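Long-range contact in enoyl-CoA hydratase EchA1 (Mycobacterium marinum, PDB 3QXI), which probably hydrates the double bond of enoyl-coenzyme A thioesters to 3-hydroxyacyl-coenzyme A, as enoyl-CoA hydratases of the crotonase family do: residues Pro209-Glu221 with Gln234-Asp246. Numbering follows the deposited sequence.
Sequences PLAVAATKRIITE and QMKILFPIFTSND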
loop_
_atom_site.group_PDB
_atom_site.type_symbol
_atom_site.label_atom_id
_atom_site.label_comp_id
_atom_site.label_asym_id
_atom_site.label_seq_id
_atom_site.Cartn_x
_atom_site.Cartn_y
_atom_site.Cartn_z
ATOM N N PRO B 209 -1.001 2.561 28.267
ATOM C CA PRO B 209 -2.116 1.900 27.600
ATOM C C PRO B 209 -3.069 2.846 26.886
ATOM O O PRO B 209 -3.636 2.451 25.888
ATOM C CB PRO B 209 -2.833 1.139 28.739
ATOM C CG PRO B 209 -2.403 1.827 30.021
ATOM C CD PRO B 209 -0.999 2.321 29.729
ATOM N N LEU B 210 -3.268 4.060 27.400
ATOM C CA LEU B 210 -4.146 5.019 26.729
ATOM C C LEU B 210 -3.510 5.518 25.430
ATOM O O LEU B 210 -4.209 5.733 24.432
ATOM C CB LEU B 210 -4.454 6.232 27.594
ATOM C CG LEU B 210 -5.540 6.233 28.647
ATOM C CD1 LEU B 210 -5.338 7.552 29.416
ATOM C CD2 LEU B 210 -6.988 6.121 28.060
ATOM N N ALA B 211 -2.193 5.690 25.467
ATOM C CA ALA B 211 -1.418 6.056 24.292
ATOM C C ALA B 211 -1.394 4.929 23.235
ATOM O O ALA B 211 -1.595 5.182 22.043
ATOM C CB ALA B 211 -0.017 6.444 24.720
ATOM N N VAL B 212 -1.167 3.691 23.669
ATOM C CA VAL B 212 -1.192 2.531 22.770
ATOM C C VAL B 212 -2.560 2.449 22.059
ATOM O O VAL B 212 -2.630 2.436 20.824
ATOM C CB VAL B 212 -0.847 1.179 23.504
ATOM C CG1 VAL B 212 -1.073 -0.025 22.585
ATOM C CG2 VAL B 212 0.591 1.148 23.957
ATOM N N ALA B 213 -3.642 2.445 22.832
ATOM C CA ALA B 213 -4.971 2.335 22.260
ATOM C C ALA B 213 -5.245 3.442 21.227
ATOM O O ALA B 213 -5.804 3.186 20.172
ATOM C CB ALA B 213 -6.052 2.366 23.384
ATOM N N ALA B 214 -4.892 4.676 21.586
ATOM C CA ALA B 214 -5.160 5.848 20.765
ATOM C C ALA B 214 -4.304 5.793 19.512
ATOM O O ALA B 214 -4.745 6.223 18.446
ATOM C CB ALA B 214 -4.881 7.137 21.561
ATOM N N THR B 215 -3.078 5.277 19.660
ATOM C CA THR B 215 -2.145 5.069 18.555
ATOM C C THR B 215 -2.708 4.018 17.552
ATOM O O THR B 215 -2.731 4.263 16.348
ATOM C CB THR B 215 -0.733 4.662 19.093
ATOM O OG1 THR B 215 -0.089 5.792 19.707
ATOM C CG2 THR B 215 0.177 4.151 17.997
ATOM N N LYS B 216 -3.183 2.877 18.059
ATOM C CA LYS B 216 -3.844 1.901 17.213
ATOM C C LYS B 216 -5.016 2.543 16.462
ATOM O O LYS B 216 -5.165 2.307 15.264
ATOM C CB LYS B 216 -4.319 0.668 18.014
ATOM C CG LYS B 216 -5.221 -0.297 17.209
ATOM C CD LYS B 216 -5.587 -1.534 18.026
ATOM C CE LYS B 216 -6.783 -2.296 17.438
ATOM N NZ LYS B 216 -6.740 -3.752 17.925
ATOM N N ARG B 217 -5.818 3.360 17.148
ATOM C CA ARG B 217 -7.031 3.963 16.553
ATOM C C ARG B 217 -6.706 4.857 15.385
ATOM O O ARG B 217 -7.414 4.880 14.372
ATOM C CB ARG B 217 -7.785 4.830 17.559
ATOM C CG ARG B 217 -8.988 4.169 18.175
ATOM C CD ARG B 217 -9.914 5.230 18.746
ATOM N NE ARG B 217 -10.716 5.815 17.686
ATOM C CZ ARG B 217 -11.580 6.812 17.848
ATOM N NH1 ARG B 217 -11.769 7.366 19.039
ATOM N NH2 ARG B 217 -12.237 7.277 16.794
ATOM N N ILE B 218 -5.653 5.640 15.548
ATOM C CA ILE B 218 -5.248 6.541 14.498
ATOM C C ILE B 218 -4.715 5.765 13.295
ATOM O O ILE B 218 -5.119 6.032 12.166
ATOM C CB ILE B 218 -4.258 7.590 15.000
ATOM C CG1 ILE B 218 -4.948 8.482 16.013
ATOM C CG2 ILE B 218 -3.741 8.448 13.871
ATOM C CD1 ILE B 218 -3.983 9.216 16.848
ATOM N N ILE B 219 -3.821 4.806 13.526
ATOM C CA ILE B 219 -3.310 4.015 12.416
ATOM C C ILE B 219 -4.508 3.449 11.611
ATOM O O ILE B 219 -4.561 3.608 10.391
ATOM C CB ILE B 219 -2.434 2.862 12.895
ATOM C CG1 ILE B 219 -1.279 3.332 13.803
ATOM C CG2 ILE B 219 -1.966 2.006 11.735
ATOM C CD1 ILE B 219 -0.183 4.052 13.144
ATOM N N THR B 220 -5.456 2.831 12.322
ATOM C CA THR B 220 -6.586 2.107 11.742
ATOM C C THR B 220 -7.531 3.021 10.993
ATOM O O THR B 220 -7.933 2.717 9.884
ATOM C CB THR B 220 -7.480 1.474 12.857
ATOM O OG1 THR B 220 -6.665 0.734 13.764
ATOM C CG2 THR B 220 -8.592 0.571 12.245
ATOM N N GLU B 221 -7.932 4.111 11.639
ATOM C CA GLU B 221 -9.018 4.953 11.106
ATOM C C GLU B 221 -8.508 5.929 10.050
ATOM O O GLU B 221 -9.257 6.275 9.118
ATOM C CB GLU B 221 -9.741 5.667 12.238
ATOM C CG GLU B 221 -10.275 4.670 13.264
ATOM C CD GLU B 221 -11.144 5.283 14.295
ATOM O OE1 GLU B 221 -11.689 4.520 15.101
ATOM O OE2 GLU B 221 -11.293 6.521 14.327
ATOM N N GLN B 234 -7.441 13.432 13.841
ATOM C CA GLN B 234 -6.412 12.875 14.706
ATOM C C GLN B 234 -6.454 13.623 16.034
ATOM O O GLN B 234 -6.471 12.995 17.090
ATOM C CB GLN B 234 -5.030 12.978 14.038
ATOM C CG GLN B 234 -3.854 12.419 14.830
ATOM C CD GLN B 234 -2.511 12.562 14.115
ATOM O OE1 GLN B 234 -1.927 11.561 13.677
ATOM N NE2 GLN B 234 -2.006 13.803 14.006
ATOM N N MET B 235 -6.506 14.960 15.967
ATOM C CA MET B 235 -6.492 15.805 17.178
ATOM C C MET B 235 -7.584 15.458 18.202
ATOM O O MET B 235 -7.336 15.522 19.408
ATOM C CB MET B 235 -6.550 17.294 16.821
ATOM C CG MET B 235 -6.527 18.245 18.031
ATOM S SD MET B 235 -5.093 18.006 19.089
ATOM C CE MET B 235 -3.851 19.009 18.263
ATOM N N LYS B 236 -8.780 15.112 17.727
ATOM C CA LYS B 236 -9.879 14.669 18.615
ATOM C C LYS B 236 -9.485 13.443 19.410
ATOM O O LYS B 236 -9.906 13.281 20.536
ATOM C CB LYS B 236 -11.174 14.384 17.827
ATOM C CG LYS B 236 -11.824 15.631 17.235
ATOM C CD LYS B 236 -13.021 15.252 16.373
ATOM C CE LYS B 236 -13.341 16.308 15.313
ATOM N NZ LYS B 236 -13.470 15.649 13.933
ATOM N N ILE B 237 -8.667 12.582 18.825
ATOM C CA ILE B 237 -8.155 11.384 19.533
ATOM C C ILE B 237 -6.944 11.703 20.415
ATOM O O ILE B 237 -6.817 11.165 21.506
ATOM C CB ILE B 237 -7.872 10.220 18.547
ATOM C CG1 ILE B 237 -9.161 9.857 17.822
ATOM C CG2 ILE B 237 -7.253 8.980 19.277
ATOM C CD1 ILE B 237 -8.969 8.910 16.643
ATOM N N LEU B 238 -6.063 12.585 19.948
ATOM C CA LEU B 238 -4.945 13.047 20.786
ATOM C C LEU B 238 -5.405 13.794 22.055
ATOM O O LEU B 238 -4.719 13.768 23.074
ATOM C CB LEU B 238 -3.989 13.963 19.996
ATOM C CG LEU B 238 -3.274 13.506 18.703
ATOM C CD1 LEU B 238 -2.380 14.644 18.155
ATOM C CD2 LEU B 238 -2.479 12.249 18.929
ATOM N N PHE B 239 -6.567 14.443 21.986
ATOM C CA PHE B 239 -6.942 15.461 22.973
ATOM C C PHE B 239 -6.865 14.978 24.448
ATOM O O PHE B 239 -6.309 15.679 25.300
ATOM C CB PHE B 239 -8.326 16.087 22.629
ATOM C CG PHE B 239 -8.616 17.358 23.370
ATOM C CD1 PHE B 239 -8.224 18.596 22.846
ATOM C CD2 PHE B 239 -9.259 17.326 24.616
ATOM C CE1 PHE B 239 -8.480 19.812 23.561
ATOM C CE2 PHE B 239 -9.514 18.526 25.343
ATOM C CZ PHE B 239 -9.124 19.773 24.810
ATOM N N PRO B 240 -7.415 13.791 24.753
ATOM C CA PRO B 240 -7.303 13.325 26.143
ATOM C C PRO B 240 -5.874 12.899 26.554
ATOM O O PRO B 240 -5.570 12.816 27.756
ATOM C CB PRO B 240 -8.239 12.110 26.190
ATOM C CG PRO B 240 -9.084 12.168 24.928
ATOM C CD PRO B 240 -8.258 12.896 23.925
ATOM N N ILE B 241 -5.006 12.623 25.582
ATOM C CA ILE B 241 -3.630 12.238 25.924
ATOM C C ILE B 241 -2.871 13.379 26.633
ATOM O O ILE B 241 -2.268 13.168 27.665
ATOM C CB ILE B 241 -2.798 11.740 24.697
ATOM C CG1 ILE B 241 -3.545 10.677 23.862
ATOM C CG2 ILE B 241 -1.365 11.314 25.127
ATOM C CD1 ILE B 241 -3.964 9.397 24.579
ATOM N N PHE B 242 -2.895 14.578 26.059
ATOM C CA PHE B 242 -2.145 15.717 26.605
ATOM C C PHE B 242 -2.303 15.918 28.135
ATOM O O PHE B 242 -1.344 16.287 28.809
ATOM C CB PHE B 242 -2.557 17.012 25.901
ATOM C CG PHE B 242 -2.304 17.040 24.420
ATOM C CD1 PHE B 242 -1.057 17.387 23.919
ATOM C CD2 PHE B 242 -3.343 16.810 23.526
ATOM C CE1 PHE B 242 -0.830 17.454 22.542
ATOM C CE2 PHE B 242 -3.134 16.880 22.138
ATOM C CZ PHE B 242 -1.870 17.199 21.645
ATOM N N THR B 243 -3.507 15.692 28.671
ATOM C CA THR B 243 -3.765 15.935 30.091
ATOM C C THR B 243 -3.900 14.662 30.925
ATOM O O THR B 243 -4.102 14.735 32.143
ATOM C CB THR B 243 -5.019 16.814 30.310
ATOM O OG1 THR B 243 -6.165 16.211 29.680
ATOM C CG2 THR B 243 -4.776 18.214 29.759
ATOM N N SER B 244 -3.789 13.499 30.274
ATOM C CA SER B 244 -3.867 12.206 30.966
ATOM C C SER B 244 -2.845 12.081 32.105
ATOM O O SER B 244 -1.744 12.625 32.036
ATOM C CB SER B 244 -3.633 11.063 29.991
ATOM O OG SER B 244 -2.259 11.003 29.661
ATOM N N ASN B 245 -3.202 11.329 33.132
ATOM C CA ASN B 245 -2.258 11.062 34.211
ATOM C C ASN B 245 -0.996 10.334 33.723
ATOM O O ASN B 245 0.129 10.671 34.159
ATOM C CB ASN B 245 -2.958 10.305 35.341
ATOM C CG ASN B 245 -4.003 11.168 36.054
ATOM O OD1 ASN B 245 -5.172 10.799 36.162
ATOM N ND2 ASN B 245 -3.577 12.327 36.530
ATOM N N ASP B 246 -1.184 9.370 32.803
ATOM C CA ASP B 246 -0.072 8.602 32.208
ATOM C C ASP B 246 0.922 9.506 31.489
ATOM O O ASP B 246 2.126 9.327 31.636
ATOM C CB ASP B 246 -0.584 7.505 31.270
ATOM C CG ASP B 246 -1.145 6.287 32.023
ATOM O OD1 ASP B 246 -0.907 6.173 33.250
ATOM O OD2 ASP B 246 -1.820 5.437 31.381
HETATM O O HOH W 1 -1.307 5.730 28.687
#
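Helices 209-221 and 230-243 form an antiparallel pair in the C-terminal helical region, with Ile237 as the knob: its side chain fits among Ala214, Arg217, Ile218 and Glu221. Residues 244-246, at the start of the last helix, meet the beginning of the first. The axes of helices 209-221 and 234-243 run at 172° to each other and approach to 10.0 Å. The two branches of Ile237 divide most of their contacts. With Ile237 CG1 anti to the carbonyl carbon (chi1 -59°), the longer branch reaches Arg217, and Ile237 CD1 lies over the centre of one guanidinium face, 3.6 Å from Arg217 CZ. Ile237 CG2 turns instead to Ala214, 3.8 Å from Ala214 CB, and also meets Ile218 CG1.

The guanidinium is held in place within its own helix. Arg217 bends at chi3 (80°) and grips Glu221 side-on: Arg217 NH2 donates to Glu221 OE2 at 2.7 Å, close to the guanidinium plane, while NE meets OE1 from above the carboxylate plane. The salt bridge probably helps keep the guanidinium against Ile237 CD1. Farther in, Ile218 CD1 touches Gln234 CG and Leu238 CD2, and Ile218 CG2 packs 3.6 Å from Gln234 OE1. A second subunit packs here too, its Val145 on Leu238 and its Gly147 on Gln234.

In the crotonase fold such C-terminal helices follow the spiral core. The second helix is kinked at Pro240 and Ile241, and Ile241 CD1 still lies 3.9 Å from Ala214 CB. Ser244 then N-caps the last helix through Ala247 N, and its CB meets Leu210 CD1. At the start of helix 209-221, a water accepts from Leu210 N (2.9 Å) and donates to Asp246 OD2 (2.8 Å); the same carboxylate takes backbone N-H groups of Thr263 and Gly264, fastening the C-terminal tail beside this helix start.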